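Local coordinates for uncharacterized protein (Bacteroides caccae, PDB 4R4K), which is of unknown function but adopts a cystatin-like fold, consistent with its place in the NTF2 clan, and binds polyethylene glycol chains in the crystal, at residues K91-G96 with I102-E107; V106-A111 with W116-C121. One frame throughout, in Å; residues are numbered along the deposited sequence.

Contact 1. Residues K91-G96 with I102-E107; sequences KVFEAG and IDLRVE. With ACT (acetate ion), chain G.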
loop_
_atom_site.group_PDB
_atom_site.type_symbol
_atom_site.label_atom_id
_atom_site.label_comp_id
_atom_site.label_asym_id
_atom_site.label_seq_id
_atom_site.Cartn_x
_atom_site.Cartn_y
_atom_site.Cartn_z
ATOM N N LYS A 91 1.751 -12.856 1.410
ATOM C CA LYS A 91 2.207 -12.288 0.162
ATOM C C LYS A 91 2.727 -10.869 0.369
ATOM O O LYS A 91 2.225 -10.134 1.219
ATOM C CB LYS A 91 1.097 -12.335 -0.876
ATOM C CG LYS A 91 0.618 -13.768 -1.142
ATOM C CD LYS A 91 -0.289 -13.857 -2.332
ATOM C CE LYS A 91 -1.059 -15.165 -2.350
ATOM N NZ LYS A 91 -0.174 -16.340 -2.578
ATOM N N VAL A 92 3.726 -10.479 -0.416
ATOM C CA VAL A 92 4.271 -9.135 -0.375
ATOM C C VAL A 92 4.402 -8.631 -1.818
ATOM O O VAL A 92 4.945 -9.314 -2.677
ATOM C CB VAL A 92 5.649 -9.043 0.299
ATOM C CG1 VAL A 92 6.193 -7.619 0.212
ATOM C CG2 VAL A 92 5.576 -9.513 1.734
ATOM N N PHE A 93 3.801 -7.471 -2.054
ATOM C CA PHE A 93 3.801 -6.810 -3.343
ATOM C C PHE A 93 4.700 -5.570 -3.232
ATOM O O PHE A 93 4.603 -4.808 -2.268
ATOM C CB PHE A 93 2.387 -6.409 -3.708
ATOM C CG PHE A 93 2.255 -5.756 -5.053
ATOM C CD1 PHE A 93 2.178 -6.524 -6.219
ATOM C CD2 PHE A 93 2.175 -4.369 -5.156
ATOM C CE1 PHE A 93 2.026 -5.908 -7.454
ATOM C CE2 PHE A 93 2.009 -3.764 -6.379
ATOM C CZ PHE A 93 1.919 -4.533 -7.526
ATOM N N GLU A 94 5.579 -5.400 -4.204
ATOM C CA GLU A 94 6.519 -4.291 -4.246
ATOM C C GLU A 94 6.509 -3.640 -5.616
ATOM O O GLU A 94 6.409 -4.333 -6.622
ATOM C CB GLU A 94 7.924 -4.770 -3.882
ATOM C CG GLU A 94 8.113 -4.753 -2.396
ATOM C CD GLU A 94 9.436 -5.306 -1.918
ATOM O OE1 GLU A 94 10.436 -5.288 -2.676
ATOM O OE2 GLU A 94 9.469 -5.721 -0.745
ATOM N N ALA A 95 6.574 -2.301 -5.636
ATOM C CA ALA A 95 6.632 -1.566 -6.879
ATOM C C ALA A 95 7.596 -0.391 -6.769
ATOM O O ALA A 95 7.764 0.206 -5.689
ATOM C CB ALA A 95 5.255 -1.081 -7.283
ATOM N N GLY A 96 8.258 -0.082 -7.883
ATOM C CA GLY A 96 9.179 1.034 -7.935
ATOM C C GLY A 96 9.983 1.041 -9.222
ATOM O O GLY A 96 9.917 0.071 -10.012
ATOM N N ILE A 102 12.164 1.299 -3.658
ATOM C CA ILE A 102 10.756 1.009 -3.969
ATOM C C ILE A 102 9.894 2.150 -3.482
ATOM O O ILE A 102 10.272 2.876 -2.543
ATOM C CB ILE A 102 10.265 -0.288 -3.319
ATOM C CG1 ILE A 102 10.318 -0.171 -1.791
ATOM C CG2 ILE A 102 11.051 -1.477 -3.851
ATOM C CD1 ILE A 102 9.506 -1.219 -1.083
ATOM N N ASP A 103 8.770 2.370 -4.147
ATOM C CA ASP A 103 7.796 3.366 -3.676
ATOM C C ASP A 103 6.490 2.776 -3.136
ATOM O O ASP A 103 5.635 3.504 -2.687
ATOM C CB ASP A 103 7.534 4.439 -4.726
ATOM C CG ASP A 103 7.021 3.896 -6.009
ATOM O OD1 ASP A 103 6.372 2.823 -6.047
ATOM O OD2 ASP A 103 7.293 4.592 -7.015
ATOM N N LEU A 104 6.338 1.454 -3.172
ATOM C CA LEU A 104 5.178 0.778 -2.573
ATOM C C LEU A 104 5.572 -0.627 -2.141
ATOM O O LEU A 104 6.181 -1.356 -2.914
ATOM C CB LEU A 104 3.975 0.705 -3.548
ATOM C CG LEU A 104 2.687 -0.004 -3.079
ATOM C CD1 LEU A 104 2.005 0.756 -1.966
ATOM C CD2 LEU A 104 1.679 -0.215 -4.210
ATOM N N ARG A 105 5.209 -1.003 -0.915
ATOM C CA ARG A 105 5.296 -2.372 -0.458
ATOM C C ARG A 105 4.028 -2.622 0.338
ATOM O O ARG A 105 3.713 -1.854 1.244
ATOM C CB ARG A 105 6.539 -2.605 0.405
ATOM C CG ARG A 105 6.783 -3.999 0.973
ATOM C CD ARG A 105 7.819 -3.959 2.066
ATOM N NE ARG A 105 8.160 -5.311 2.503
ATOM C CZ ARG A 105 7.515 -5.985 3.451
ATOM N NH1 ARG A 105 6.463 -5.458 4.072
ATOM N NH2 ARG A 105 7.928 -7.205 3.777
ATOM N N VAL A 106 3.283 -3.658 -0.052
ATOM C CA VAL A 106 2.069 -4.043 0.647
ATOM C C VAL A 106 2.190 -5.503 1.073
ATOM O O VAL A 106 2.547 -6.376 0.275
ATOM C CB VAL A 106 0.821 -3.912 -0.244
ATOM C CG1 VAL A 106 -0.440 -4.082 0.599
ATOM C CG2 VAL A 106 0.825 -2.584 -0.975
ATOM N N GLU A 107 1.941 -5.741 2.356
ATOM C CA GLU A 107 2.044 -7.067 2.939
ATOM C C GLU A 107 0.654 -7.580 3.276
ATOM O O GLU A 107 -0.104 -6.912 4.004
ATOM C CB GLU A 107 2.895 -7.029 4.209
ATOM C CG GLU A 107 3.096 -8.399 4.839
ATOM C CD GLU A 107 4.047 -8.379 6.018
ATOM O OE1 GLU A 107 4.211 -7.320 6.641
ATOM O OE2 GLU A 107 4.612 -9.439 6.336
HETATM C C ACT G . 11.517 -6.898 2.407
HETATM O O ACT G . 12.212 -6.888 3.440
HETATM O OXT ACT G . 10.602 -7.734 2.241
HETATM C CH3 ACT G . 11.788 -5.874 1.344
#
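With CG anti to the backbone N (chi1 180°) and the chain extended to NE, Arg-105 reaches beside Glu-94, whose CG is anti to its carbonyl carbon (chi1 -86°). The side chains run the same way, and Glu-94 OE2 forms a salt bridge of 3.5 Å with Arg-105 NE, approaching obliquely with carboxylate and guanidinium planes 43° apart. Val-92 CG1 lies over one face of the guanidinium, toward its rim. At the edge an acetate ion, probably from the crystallisation liquor, takes a bond of 3.1 Å from Arg-105 NH2 via OXT, plus a weak one from NE. Glu-107 OE1 forms a long ion pair with Arg-105 NH1 (3.9 Å), while OE2 is hydrogen-bonded to His-90.

On the sheet face of Phe-93 and Val-106, Leu-104 CD2 meets the edge of the Phe-93 ring at CE2 (4.2 Å). The hairpin ends in a classic beta bulge: Ala-95 O is gripped twice, by Asp-103 N (2.8 Å) and Leu-104 N (3.2 Å). Asp-103 OD1 bonds to Tyr-79, and Asp-103 lines a polyethylene glycol pocket. Strands 90-97 and 104-110 sit inside the five-stranded antiparallel sheet, flanked by strand 78-87, where Phe-83 meets Phe-93 edge-to-face, and by strand 116-123.

Contact 2. Residues V106-A111 with W116-C121; sequences VEFEQA and WYVVDC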
loop_
_atom_site.group_PDB
_atom_site.type_symbol
_atom_site.label_atom_id
_atom_site.label_comp_id
_atom_site.label_asym_id
_atom_site.label_seq_id
_atom_site.Cartn_x
_atom_site.Cartn_y
_atom_site.Cartn_z
ATOM N N VAL A 106 3.283 -3.658 -0.052
ATOM C CA VAL A 106 2.069 -4.043 0.647
ATOM C C VAL A 106 2.190 -5.503 1.073
ATOM O O VAL A 106 2.547 -6.376 0.275
ATOM C CB VAL A 106 0.821 -3.912 -0.244
ATOM C CG1 VAL A 106 -0.440 -4.082 0.599
ATOM C CG2 VAL A 106 0.825 -2.584 -0.975
ATOM N N GLU A 107 1.941 -5.741 2.356
ATOM C CA GLU A 107 2.044 -7.067 2.939
ATOM C C GLU A 107 0.654 -7.580 3.276
ATOM O O GLU A 107 -0.104 -6.912 4.004
ATOM C CB GLU A 107 2.895 -7.029 4.209
ATOM C CG GLU A 107 3.096 -8.399 4.839
ATOM C CD GLU A 107 4.047 -8.379 6.018
ATOM O OE1 GLU A 107 4.211 -7.320 6.641
ATOM O OE2 GLU A 107 4.612 -9.439 6.336
ATOM N N PHE A 108 0.330 -8.762 2.748
ATOM C CA PHE A 108 -0.965 -9.401 2.914
ATOM C C PHE A 108 -0.785 -10.697 3.692
ATOM O O PHE A 108 0.188 -11.433 3.481
ATOM C CB PHE A 108 -1.552 -9.819 1.575
ATOM C CG PHE A 108 -1.794 -8.696 0.627
ATOM C CD1 PHE A 108 -3.007 -8.008 0.622
ATOM C CD2 PHE A 108 -0.829 -8.365 -0.286
ATOM C CE1 PHE A 108 -3.218 -7.000 -0.291
ATOM C CE2 PHE A 108 -1.030 -7.358 -1.192
ATOM C CZ PHE A 108 -2.232 -6.682 -1.207
ATOM N N GLU A 109 -1.696 -10.944 4.625
ATOM C CA GLU A 109 -1.669 -12.187 5.385
ATOM C C GLU A 109 -3.078 -12.742 5.461
ATOM O O GLU A 109 -4.050 -11.986 5.626
ATOM C CB GLU A 109 -1.083 -11.958 6.779
ATOM C CG GLU A 109 0.392 -11.631 6.735
ATOM C CD GLU A 109 1.059 -11.586 8.098
ATOM O OE1 GLU A 109 0.348 -11.455 9.118
ATOM O OE2 GLU A 109 2.307 -11.666 8.133
ATOM N N GLN A 110 -3.173 -14.061 5.332
ATOM C CA GLN A 110 -4.421 -14.732 5.495
ATOM C C GLN A 110 -4.513 -15.094 6.969
ATOM O O GLN A 110 -3.695 -15.860 7.496
ATOM C CB GLN A 110 -4.526 -15.966 4.611
ATOM C CG GLN A 110 -5.957 -16.470 4.542
ATOM C CD GLN A 110 -6.057 -17.879 4.019
ATOM O OE1 GLN A 110 -5.415 -18.763 4.543
ATOM N NE2 GLN A 110 -6.848 -18.090 3.004
ATOM N N ALA A 111 -5.514 -14.516 7.617
ATOM C CA ALA A 111 -5.677 -14.634 9.056
ATOM C C ALA A 111 -6.290 -15.988 9.452
ATOM O O ALA A 111 -6.698 -16.772 8.594
ATOM C CB ALA A 111 -6.544 -13.514 9.564
ATOM N N TRP A 116 -8.219 -12.658 3.991
ATOM C CA TRP A 116 -7.011 -11.892 3.706
ATOM C C TRP A 116 -7.125 -10.465 4.221
ATOM O O TRP A 116 -8.185 -9.836 4.117
ATOM C CB TRP A 116 -6.740 -11.871 2.214
ATOM C CG TRP A 116 -6.265 -13.180 1.681
ATOM C CD1 TRP A 116 -7.023 -14.134 1.080
ATOM C CD2 TRP A 116 -4.916 -13.646 1.635
ATOM N NE1 TRP A 116 -6.233 -15.177 0.690
ATOM C CE2 TRP A 116 -4.932 -14.904 1.005
ATOM C CE3 TRP A 116 -3.697 -13.133 2.074
ATOM C CZ2 TRP A 116 -3.776 -15.667 0.816
ATOM C CZ3 TRP A 116 -2.548 -13.875 1.865
ATOM C CH2 TRP A 116 -2.592 -15.131 1.239
ATOM N N TYR A 117 -6.022 -9.981 4.769
ATOM C CA TYR A 117 -5.891 -8.613 5.219
ATOM C C TYR A 117 -4.547 -8.037 4.809
ATOM O O TYR A 117 -3.543 -8.757 4.707
ATOM C CB TYR A 117 -5.939 -8.528 6.736
ATOM C CG TYR A 117 -7.216 -8.948 7.331
ATOM C CD1 TYR A 117 -7.431 -10.276 7.613
ATOM C CD2 TYR A 117 -8.219 -8.034 7.647
ATOM C CE1 TYR A 117 -8.614 -10.669 8.163
ATOM C CE2 TYR A 117 -9.420 -8.427 8.189
ATOM C CZ TYR A 117 -9.591 -9.759 8.457
ATOM O OH TYR A 117 -10.769 -10.185 8.978
ATOM N N VAL A 118 -4.550 -6.725 4.632
ATOM C CA VAL A 118 -3.303 -5.973 4.592
ATOM C C VAL A 118 -2.871 -5.738 6.031
ATOM O O VAL A 118 -3.665 -5.259 6.834
ATOM C CB VAL A 118 -3.474 -4.638 3.867
ATOM C CG1 VAL A 118 -2.230 -3.768 4.060
ATOM C CG2 VAL A 118 -3.728 -4.902 2.399
ATOM N N VAL A 119 -1.642 -6.133 6.347
ATOM C CA VAL A 119 -1.087 -5.926 7.686
ATOM C C VAL A 119 0.039 -4.908 7.753
ATOM O O VAL A 119 0.373 -4.432 8.841
ATOM C CB VAL A 119 -0.625 -7.243 8.329
ATOM C CG1 VAL A 119 -1.805 -8.201 8.485
ATOM C CG2 VAL A 119 0.513 -7.882 7.549
ATOM N N ASP A 120 0.633 -4.556 6.609
ATOM C CA ASP A 120 1.646 -3.527 6.598
ATOM C C ASP A 120 1.741 -2.919 5.221
ATOM O O ASP A 120 1.364 -3.549 4.214
ATOM C CB ASP A 120 3.001 -4.068 7.041
ATOM C CG ASP A 120 3.895 -2.991 7.664
ATOM O OD1 ASP A 120 3.475 -1.816 7.825
ATOM O OD2 ASP A 120 5.053 -3.331 7.990
ATOM N N CYS A 121 2.228 -1.697 5.184
ATOM C CA CYS A 121 2.400 -1.005 3.932
ATOM C C CYS A 121 3.453 0.088 4.091
ATOM O O CYS A 121 3.505 0.771 5.117
ATOM C CB CYS A 121 1.086 -0.402 3.476
ATOM S SG CYS A 121 1.176 0.620 1.979
HETATM O O HOH W 1 6.020 -5.691 8.011
#
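Trp-116 lays its six-membered ring under Gln-110 CB, a CH-pi contact with CB 3.6 Å from the ring centroid and only 5° off its normal. This pair lies near the turn of the antiparallel beta hairpin of strands 104-110 and 116-123 in the cystatin-like sheet. CG of Trp-116 is anti to the carbonyl carbon (chi1 -72°), which swings the indole across toward the partner strand, where CE3 also packs against Phe-108 CB. NE1 donates to the backbone oxygen of Glu-10, and Gln-110 NE2 bonds to Ser-8 O. With the indole cut back to an alanine here, the face under Gln-110 CB goes, which would probably open a gap and leave Glu-10 O without its donor.

Along the same face Phe-108 CE1 presses on Val-118 CG2 at 3.4 Å, and the same methyl also meets Val-106 CG1 at 3.8 Å. Helix 12-21 packs on this apolar row, with Phe-12 edge-to-face to both Phe-108 and Trp-116. Beyond the strand end, Ala-111 CB touches Tyr-117 CE1.

A classic beta bulge, in which Val-119 and Asp-120 both face Glu-107, shifts the register by one. Glu-107 N donates to Asp-120 O almost straight (172°), and Val-119 N donates to Glu-107 O. Val-119 CG2 lies against both Glu-107 CG and Glu-109 CG. Asp-120 OD2 also bonds to Thr-36; it stands 4.3 Å from Glu-107 OE1, where two charges would probably repel, and one water bridges them, donating to Glu-107 OE1 at 2.8 Å and to Asp-120 OD2 at 2.6 Å.

Of the strands in these contacts, 90-97 comes first, following strand 78-87, and the chain then turns through the short connection to 102-107, where contact 1 closes a hairpin. Segments 102-107 and 106-111 overlap on strand 104-110, and after a second turn 116-121 folds back on it as contact 2. The two hairpins follow one another without nesting or crossing; they share Val-106 and Glu-107, so strand 104-110 is paired on both edges. They also touch: Lys-91 O is 2.8 Å from Phe-108 N, a probable hydrogen bond, and Lys-91 CE packs on Trp-116 CH2. Together they tie the interior of the five-stranded sheet to strand 116-123, its outermost strand within the chain.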